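Local coordinates for glycerol uptake operon antiterminator-related protein (Thermotoga maritima, PDB 1VKF), which probably takes part in glycerol-3-phosphate-responsive antitermination of transcription, as a TIM-barrel member of that regulator family, at residues F47-L52 with K80-D85; N67-G70 with E74-L77; I174-S177 with L181-M184. All coordinates share one frame; numbering follows the deposited sequence.

Interaction 1 (F47-L52 with K80-D85); sequences FHLKIL and KKAGAD
The flat groups touched by Leu49 are two successive peptide units, Ala82-Gly83 and Gly83-Ala84, and its methyl CD1 lies over a face of each. Above the first it approaches Ala82 O at 3.4 Å and Gly83 N at 3.9 Å; above the second, Leu49 CD1 is 3.6 Å from Ala84 N. At the borders of this pair stand two small methyls, with Leu49 CD1 3.7 Å from Ala82 CB and 4.1 Å from Ala84 CB. CG of Leu49 sits beside its backbone N (chi1 -67°), which carries the branched end across from helix 45-54. Leucine suits the place by its reach, the alanines by their slightness. Helix 73-82 ends here in a Schellman motif: Gly83 takes a positive phi of 118°, and a CB there would run into the preceding carbonyl oxygen, so glycine fits. The helical parts of both segments pack against the outside of the parallel barrel, where Leu49 also rests on Val59 and Val61 of strand 58-62, and Ala84 on Val61. Asp85 already pairs with the backbone of Val59 and is held by Lys53. Between the two segments the attraction is apolar, a methyl against peptide faces and alanines, which depends on close fit and hardly at all on direction.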
loop_
_atom_site.group_PDB
_atom_site.type_symbol
_atom_site.label_atom_id
_atom_site.label_comp_id
_atom_site.label_asym_id
_atom_site.label_seq_id
_atom_site.Cartn_x
_atom_site.Cartn_y
_atom_site.Cartn_z
ATOM N N PHE A 47 -7.461 15.682 8.389
ATOM C CA PHE A 47 -7.686 15.393 9.793
ATOM C C PHE A 47 -7.327 13.948 10.119
ATOM O O PHE A 47 -6.762 13.646 11.161
ATOM C CB PHE A 47 -9.143 15.596 10.142
ATOM C CG PHE A 47 -9.671 16.970 9.809
ATOM C CD1 PHE A 47 -8.993 18.117 10.204
ATOM C CD2 PHE A 47 -10.883 17.111 9.132
ATOM C CE1 PHE A 47 -9.497 19.383 9.898
ATOM C CE2 PHE A 47 -11.391 18.386 8.824
ATOM C CZ PHE A 47 -10.689 19.510 9.198
ATOM N N HIS A 48 -7.684 13.056 9.207
ATOM C CA HIS A 48 -7.315 11.650 9.348
ATOM C C HIS A 48 -5.807 11.508 9.410
ATOM O O HIS A 48 -5.267 10.788 10.289
ATOM C CB HIS A 48 -7.904 10.810 8.218
ATOM C CG HIS A 48 -9.399 10.738 8.238
ATOM N ND1 HIS A 48 -10.125 10.329 7.133
ATOM C CD2 HIS A 48 -10.307 10.988 9.216
ATOM C CE1 HIS A 48 -11.413 10.332 7.432
ATOM N NE2 HIS A 48 -11.552 10.721 8.691
ATOM N N LEU A 49 -5.102 12.168 8.501
ATOM C CA LEU A 49 -3.653 12.109 8.491
ATOM C C LEU A 49 -2.993 12.715 9.736
ATOM O O LEU A 49 -2.015 12.164 10.247
ATOM C CB LEU A 49 -3.063 12.761 7.257
ATOM C CG LEU A 49 -3.403 11.968 5.967
ATOM C CD1 LEU A 49 -3.099 12.749 4.732
ATOM C CD2 LEU A 49 -2.570 10.686 5.953
ATOM N N LYS A 50 -3.507 13.837 10.213
ATOM C CA LYS A 50 -3.025 14.422 11.464
ATOM C C LYS A 50 -3.101 13.403 12.614
ATOM O O LYS A 50 -2.153 13.306 13.392
ATOM C CB LYS A 50 -3.842 15.654 11.833
ATOM C CG LYS A 50 -3.510 16.196 13.229
ATOM C CD LYS A 50 -3.801 17.657 13.386
ATOM C CE LYS A 50 -3.280 18.203 14.749
ATOM N NZ LYS A 50 -1.926 17.686 15.086
ATOM N N ILE A 51 -4.212 12.682 12.739
ATOM C CA ILE A 51 -4.376 11.690 13.817
ATOM C C ILE A 51 -3.221 10.658 13.713
ATOM O O ILE A 51 -2.582 10.294 14.713
ATOM C CB ILE A 51 -5.760 11.006 13.796
ATOM C CG1 ILE A 51 -6.866 11.966 14.204
ATOM C CG2 ILE A 51 -5.742 9.728 14.661
ATOM C CD1 ILE A 51 -8.288 11.455 13.758
ATOM N N LEU A 52 -2.966 10.173 12.498
ATOM C CA LEU A 52 -2.048 9.069 12.286
ATOM C C LEU A 52 -0.613 9.558 12.380
ATOM O O LEU A 52 0.244 8.884 12.972
ATOM C CB LEU A 52 -2.300 8.435 10.922
ATOM C CG LEU A 52 -3.657 7.706 10.811
ATOM C CD1 LEU A 52 -3.846 7.268 9.356
ATOM C CD2 LEU A 52 -3.767 6.530 11.733
ATOM N N LYS A 80 -0.379 14.948 -0.811
ATOM C CA LYS A 80 0.853 15.371 -0.165
ATOM C C LYS A 80 0.632 16.556 0.789
ATOM O O LYS A 80 1.065 16.522 1.962
ATOM C CB LYS A 80 1.939 15.676 -1.214
ATOM C CG LYS A 80 3.308 16.010 -0.621
ATOM C CD LYS A 80 3.989 14.717 -0.147
ATOM C CE LYS A 80 5.432 14.945 0.323
ATOM N NZ LYS A 80 5.455 15.197 1.789
ATOM N N LYS A 81 -0.111 17.554 0.331
ATOM C CA LYS A 81 -0.474 18.728 1.182
ATOM C C LYS A 81 -1.249 18.352 2.424
ATOM O O LYS A 81 -1.127 18.981 3.516
ATOM C CB LYS A 81 -1.302 19.714 0.357
ATOM C CG LYS A 81 -0.498 20.588 -0.577
ATOM C CD LYS A 81 -1.037 22.033 -0.637
ATOM C CE LYS A 81 -0.003 22.949 -1.292
ATOM N NZ LYS A 81 -0.559 24.275 -1.698
ATOM N N ALA A 82 -2.075 17.322 2.304
ATOM C CA ALA A 82 -2.859 16.869 3.442
ATOM C C ALA A 82 -2.019 16.205 4.510
ATOM O O ALA A 82 -2.502 16.019 5.593
ATOM C CB ALA A 82 -3.977 15.924 3.005
ATOM N N GLY A 83 -0.800 15.783 4.154
ATOM C CA GLY A 83 0.219 15.292 5.091
ATOM C C GLY A 83 0.678 13.842 4.900
ATOM O O GLY A 83 1.358 13.264 5.760
ATOM N N ALA A 84 0.351 13.260 3.757
ATOM C CA ALA A 84 0.723 11.856 3.480
ATOM C C ALA A 84 2.201 11.753 3.205
ATOM O O ALA A 84 2.814 12.642 2.633
ATOM C CB ALA A 84 -0.087 11.311 2.294
ATOM N N ASP A 85 2.770 10.624 3.610
ATOM C CA ASP A 85 4.126 10.320 3.274
ATOM C C ASP A 85 4.285 9.755 1.889
ATOM O O ASP A 85 5.376 9.815 1.291
ATOM C CB ASP A 85 4.742 9.393 4.311
ATOM C CG ASP A 85 4.800 10.037 5.665
ATOM O OD1 ASP A 85 5.389 11.149 5.796
ATOM O OD2 ASP A 85 4.162 9.577 6.630
#

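Interaction 2 (N67-G70 with E74-L77); sequences NGLG and EAIL
Ala75 gives up the most surface here, its single methyl meeting both Leu69 and Gly70 of the loop that leads into helix 73-82. Its CB points at the loop and stands 3.3 Å from Gly70 O, above the plane of that carbonyl and well to the side of the C=O direction. Leu69 supplies the apolar half: CD1 is 3.7 Å from Ala75 CB and CG is 3.8 Å from that same atom, while Leu69 CD1 also comes within 3.9 Å of Ala75 CA. The leucine brings its branch over the helix by placing CG anti to the backbone N (chi1 -165°), and it goes on to touch Phe78 and Val79 one turn later. Alanine is apt at this spot because so short a side chain lets the loop backbone come right up to the helix, and Met63 packs on it as well. The loop follows strand 66-67, where Asn67 is paired through its backbone with Ser40 and Ile42, so the contact folds a strand-to-helix connection of the barrel back onto the first turns of its own helix. With a methyl facing a carbonyl and a leucine branch, the hold is van der Waals in kind, short in range and without strong directional preference.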
loop_
_atom_site.group_PDB
_atom_site.type_symbol
_atom_site.label_atom_id
_atom_site.label_comp_id
_atom_site.label_asym_id
_atom_site.label_seq_id
_atom_site.Cartn_x
_atom_site.Cartn_y
_atom_site.Cartn_z
ATOM N N ASN A 67 -12.743 9.401 -1.292
ATOM C CA ASN A 67 -13.998 9.851 -1.870
ATOM C C ASN A 67 -13.952 11.335 -2.192
ATOM O O ASN A 67 -13.597 12.162 -1.343
ATOM C CB ASN A 67 -15.142 9.617 -0.955
ATOM C CG ASN A 67 -15.586 8.142 -0.899
ATOM O OD1 ASN A 67 -15.174 7.326 -1.701
ATOM N ND2 ASN A 67 -16.473 7.846 0.021
ATOM N N GLY A 68 -14.351 11.677 -3.420
ATOM C CA GLY A 68 -14.250 13.051 -3.877
ATOM C C GLY A 68 -12.975 13.438 -4.625
ATOM O O GLY A 68 -12.978 14.503 -5.229
ATOM N N LEU A 69 -11.897 12.645 -4.549
ATOM C CA LEU A 69 -10.639 12.918 -5.186
ATOM C C LEU A 69 -10.648 12.303 -6.577
ATOM O O LEU A 69 -11.142 11.161 -6.777
ATOM C CB LEU A 69 -9.439 12.324 -4.371
ATOM C CG LEU A 69 -8.025 12.802 -4.683
ATOM C CD1 LEU A 69 -7.851 14.224 -4.471
ATOM C CD2 LEU A 69 -7.049 12.002 -3.819
ATOM N N GLY A 70 -9.984 12.990 -7.491
ATOM C CA GLY A 70 -9.777 12.495 -8.858
ATOM C C GLY A 70 -8.369 11.912 -9.059
ATOM O O GLY A 70 -7.686 11.483 -8.137
ATOM N N GLU A 74 -2.520 17.071 -9.742
ATOM C CA GLU A 74 -3.165 17.892 -8.727
ATOM C C GLU A 74 -3.737 17.072 -7.560
ATOM O O GLU A 74 -3.545 17.449 -6.401
ATOM C CB GLU A 74 -4.243 18.804 -9.340
ATOM C CG GLU A 74 -3.752 19.733 -10.436
ATOM C CD GLU A 74 -3.684 19.136 -11.839
ATOM O OE1 GLU A 74 -3.891 17.909 -12.038
ATOM O OE2 GLU A 74 -3.373 19.918 -12.770
ATOM N N ALA A 75 -4.344 15.920 -7.854
ATOM C CA ALA A 75 -4.799 15.006 -6.817
ATOM C C ALA A 75 -3.661 14.496 -5.949
ATOM O O ALA A 75 -3.748 14.475 -4.717
ATOM C CB ALA A 75 -5.578 13.855 -7.399
ATOM N N ILE A 76 -2.555 14.124 -6.584
ATOM C CA ILE A 76 -1.399 13.612 -5.825
ATOM C C ILE A 76 -0.806 14.701 -4.921
ATOM O O ILE A 76 -0.521 14.445 -3.729
ATOM C CB ILE A 76 -0.303 13.077 -6.773
ATOM C CG1 ILE A 76 -0.740 11.836 -7.545
ATOM C CG2 ILE A 76 0.967 12.811 -5.995
ATOM C CD1 ILE A 76 -0.006 11.659 -8.856
ATOM N N LEU A 77 -0.678 15.925 -5.455
ATOM C CA LEU A 77 -0.207 17.081 -4.681
ATOM C C LEU A 77 -1.169 17.433 -3.544
ATOM O O LEU A 77 -0.695 17.827 -2.479
ATOM C CB LEU A 77 0.038 18.327 -5.540
ATOM C CG LEU A 77 1.190 18.125 -6.512
ATOM C CD1 LEU A 77 1.310 19.327 -7.436
ATOM C CD2 LEU A 77 2.479 17.813 -5.766
#

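Interaction 3 (I174-S177 with L181-M184); sequences ISTS and LWKM
Trp182 and Thr176 make the tight part of this contact, through one nearly straight hydrogen bond: Trp182 NE1 donates its N-H to Thr176 O at 2.8 Å, with an N-H...O angle of 179°. The oxygen lies in the indole plane at the ring edge, whereas the donor stands above the carbonyl plane, 39° out of it. Tryptophan serves here as both a donor and a broad apolar body, and its ring also packs on Ile17 and Ala19 of strand 16-21. Beside the bond, Thr176 and Leu181 cross at about a right angle, with Thr176 CG2 3.9 Å from Leu181 CB and 4.0 Å from Leu181 CD1. Thr176 OG1 lies anti to its backbone N (chi1 175°), 3.7 Å from Leu181 CD1, and bonds to Ser178 N, so threonine offers a methyl to the leucine and a hydroxyl to the turn. Strand 173-176 is the last of an eight-stranded TIM barrel and pairs with strand 16-21 to close it; a short, weakly bonded helical turn, 179-182, follows. The packing slackens toward Ser177, whose CB turns away from that turn and whose OG, with Ser175 OG, bonds to a citrate that probably came from the crystallisation liquor but may mark a pocket at the C-terminal strand ends. On the exposed side, Lys183 reaches outward to a salt bridge with Glu31.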
loop_
_atom_site.group_PDB
_atom_site.type_symbol
_atom_site.label_atom_id
_atom_site.label_comp_id
_atom_site.label_asym_id
_atom_site.label_seq_id
_atom_site.Cartn_x
_atom_site.Cartn_y
_atom_site.Cartn_z
ATOM N N ILE A 174 3.427 -7.437 4.829
ATOM C CA ILE A 174 2.017 -7.665 4.576
ATOM C C ILE A 174 1.187 -6.512 5.130
ATOM O O ILE A 174 1.358 -6.143 6.277
ATOM C CB ILE A 174 1.530 -8.940 5.336
ATOM C CG1 ILE A 174 2.238 -10.196 4.833
ATOM C CG2 ILE A 174 0.032 -9.064 5.234
ATOM C CD1 ILE A 174 2.020 -11.421 5.720
ATOM N N SER A 175 0.295 -5.976 4.317
ATOM C CA SER A 175 -0.649 -4.987 4.714
ATOM C C SER A 175 -1.923 -5.690 5.137
ATOM O O SER A 175 -2.511 -6.453 4.385
ATOM C CB SER A 175 -0.948 -3.983 3.594
ATOM O OG SER A 175 -2.061 -3.152 3.994
ATOM N N THR A 176 -2.389 -5.416 6.355
ATOM C CA THR A 176 -3.619 -6.039 6.887
ATOM C C THR A 176 -4.275 -5.181 7.941
ATOM O O THR A 176 -3.589 -4.420 8.650
ATOM C CB THR A 176 -3.259 -7.419 7.540
ATOM O OG1 THR A 176 -4.408 -8.018 8.175
ATOM C CG2 THR A 176 -2.196 -7.255 8.620
ATOM N N SER A 177 -5.595 -5.291 8.047
ATOM C CA SER A 177 -6.369 -4.568 9.103
ATOM C C SER A 177 -6.584 -5.444 10.351
ATOM O O SER A 177 -7.236 -5.019 11.333
ATOM C CB SER A 177 -7.713 -4.036 8.584
ATOM O OG SER A 177 -8.625 -5.095 8.311
ATOM N N LEU A 181 -2.917 -9.861 13.782
ATOM C CA LEU A 181 -1.662 -9.888 13.036
ATOM C C LEU A 181 -0.743 -8.728 13.397
ATOM O O LEU A 181 0.504 -8.877 13.400
ATOM C CB LEU A 181 -1.882 -9.925 11.512
ATOM C CG LEU A 181 -2.627 -11.161 10.992
ATOM C CD1 LEU A 181 -2.779 -11.100 9.478
ATOM C CD2 LEU A 181 -1.901 -12.437 11.441
ATOM N N TRP A 182 -1.310 -7.600 13.774
ATOM C CA TRP A 182 -0.493 -6.436 14.192
ATOM C C TRP A 182 0.406 -6.768 15.389
ATOM O O TRP A 182 1.476 -6.173 15.555
ATOM C CB TRP A 182 -1.349 -5.246 14.543
ATOM C CG TRP A 182 -2.131 -4.635 13.412
ATOM C CD1 TRP A 182 -2.167 -5.027 12.106
ATOM C CD2 TRP A 182 -3.021 -3.515 13.519
ATOM N NE1 TRP A 182 -3.025 -4.225 11.395
ATOM C CE2 TRP A 182 -3.573 -3.291 12.233
ATOM C CE3 TRP A 182 -3.412 -2.676 14.578
ATOM C CZ2 TRP A 182 -4.457 -2.253 11.977
ATOM C CZ3 TRP A 182 -4.307 -1.656 14.323
ATOM C CH2 TRP A 182 -4.827 -1.459 13.037
ATOM N N LYS A 183 -0.024 -7.738 16.187
ATOM C CA LYS A 183 0.657 -8.088 17.432
ATOM C C LYS A 183 1.648 -9.215 17.268
ATOM O O LYS A 183 2.366 -9.514 18.202
ATOM C CB LYS A 183 -0.394 -8.486 18.477
ATOM C CG LYS A 183 -1.234 -7.345 18.984
ATOM C CD LYS A 183 -2.245 -7.837 20.011
ATOM C CE LYS A 183 -3.435 -6.903 20.156
ATOM N NZ LYS A 183 -3.075 -5.525 20.594
HETATM N N MSE A 184 1.685 -9.876 16.111
HETATM C CA MSE A 184 2.356 -11.191 16.062
HETATM C C MSE A 184 3.866 -11.050 16.264
HETATM O O MSE A 184 4.427 -10.000 15.932
HETATM C CB MSE A 184 2.026 -11.908 14.748
HETATM C CG MSE A 184 2.648 -11.292 13.562
HETATM SE SE MSE A 184 2.000 -12.285 11.901
HETATM C CE MSE A 184 2.939 -13.827 12.204
#

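How the interactions relate
From the N terminus, residues 47-52 on helix 45-54 open interaction 1, which closes only when the chain returns at 80-85, having passed through strands 58-62 and 66-67 and most of helix 73-82. Nested within that loop is interaction 2, a tight local closure of 67-70 onto 74-77. Helix 73-82 serves both, its beginning in interaction 2 and its end in interaction 1, so the helix is tied to its own leading loop at one end and to helix 45-54, its neighbour round the barrel, at the other. Much later, and in series with both, interaction 3 closes a short loop between the last strand and the C-terminal helix, about 28 Å from interaction 2 between centres and across the chain's centre from it.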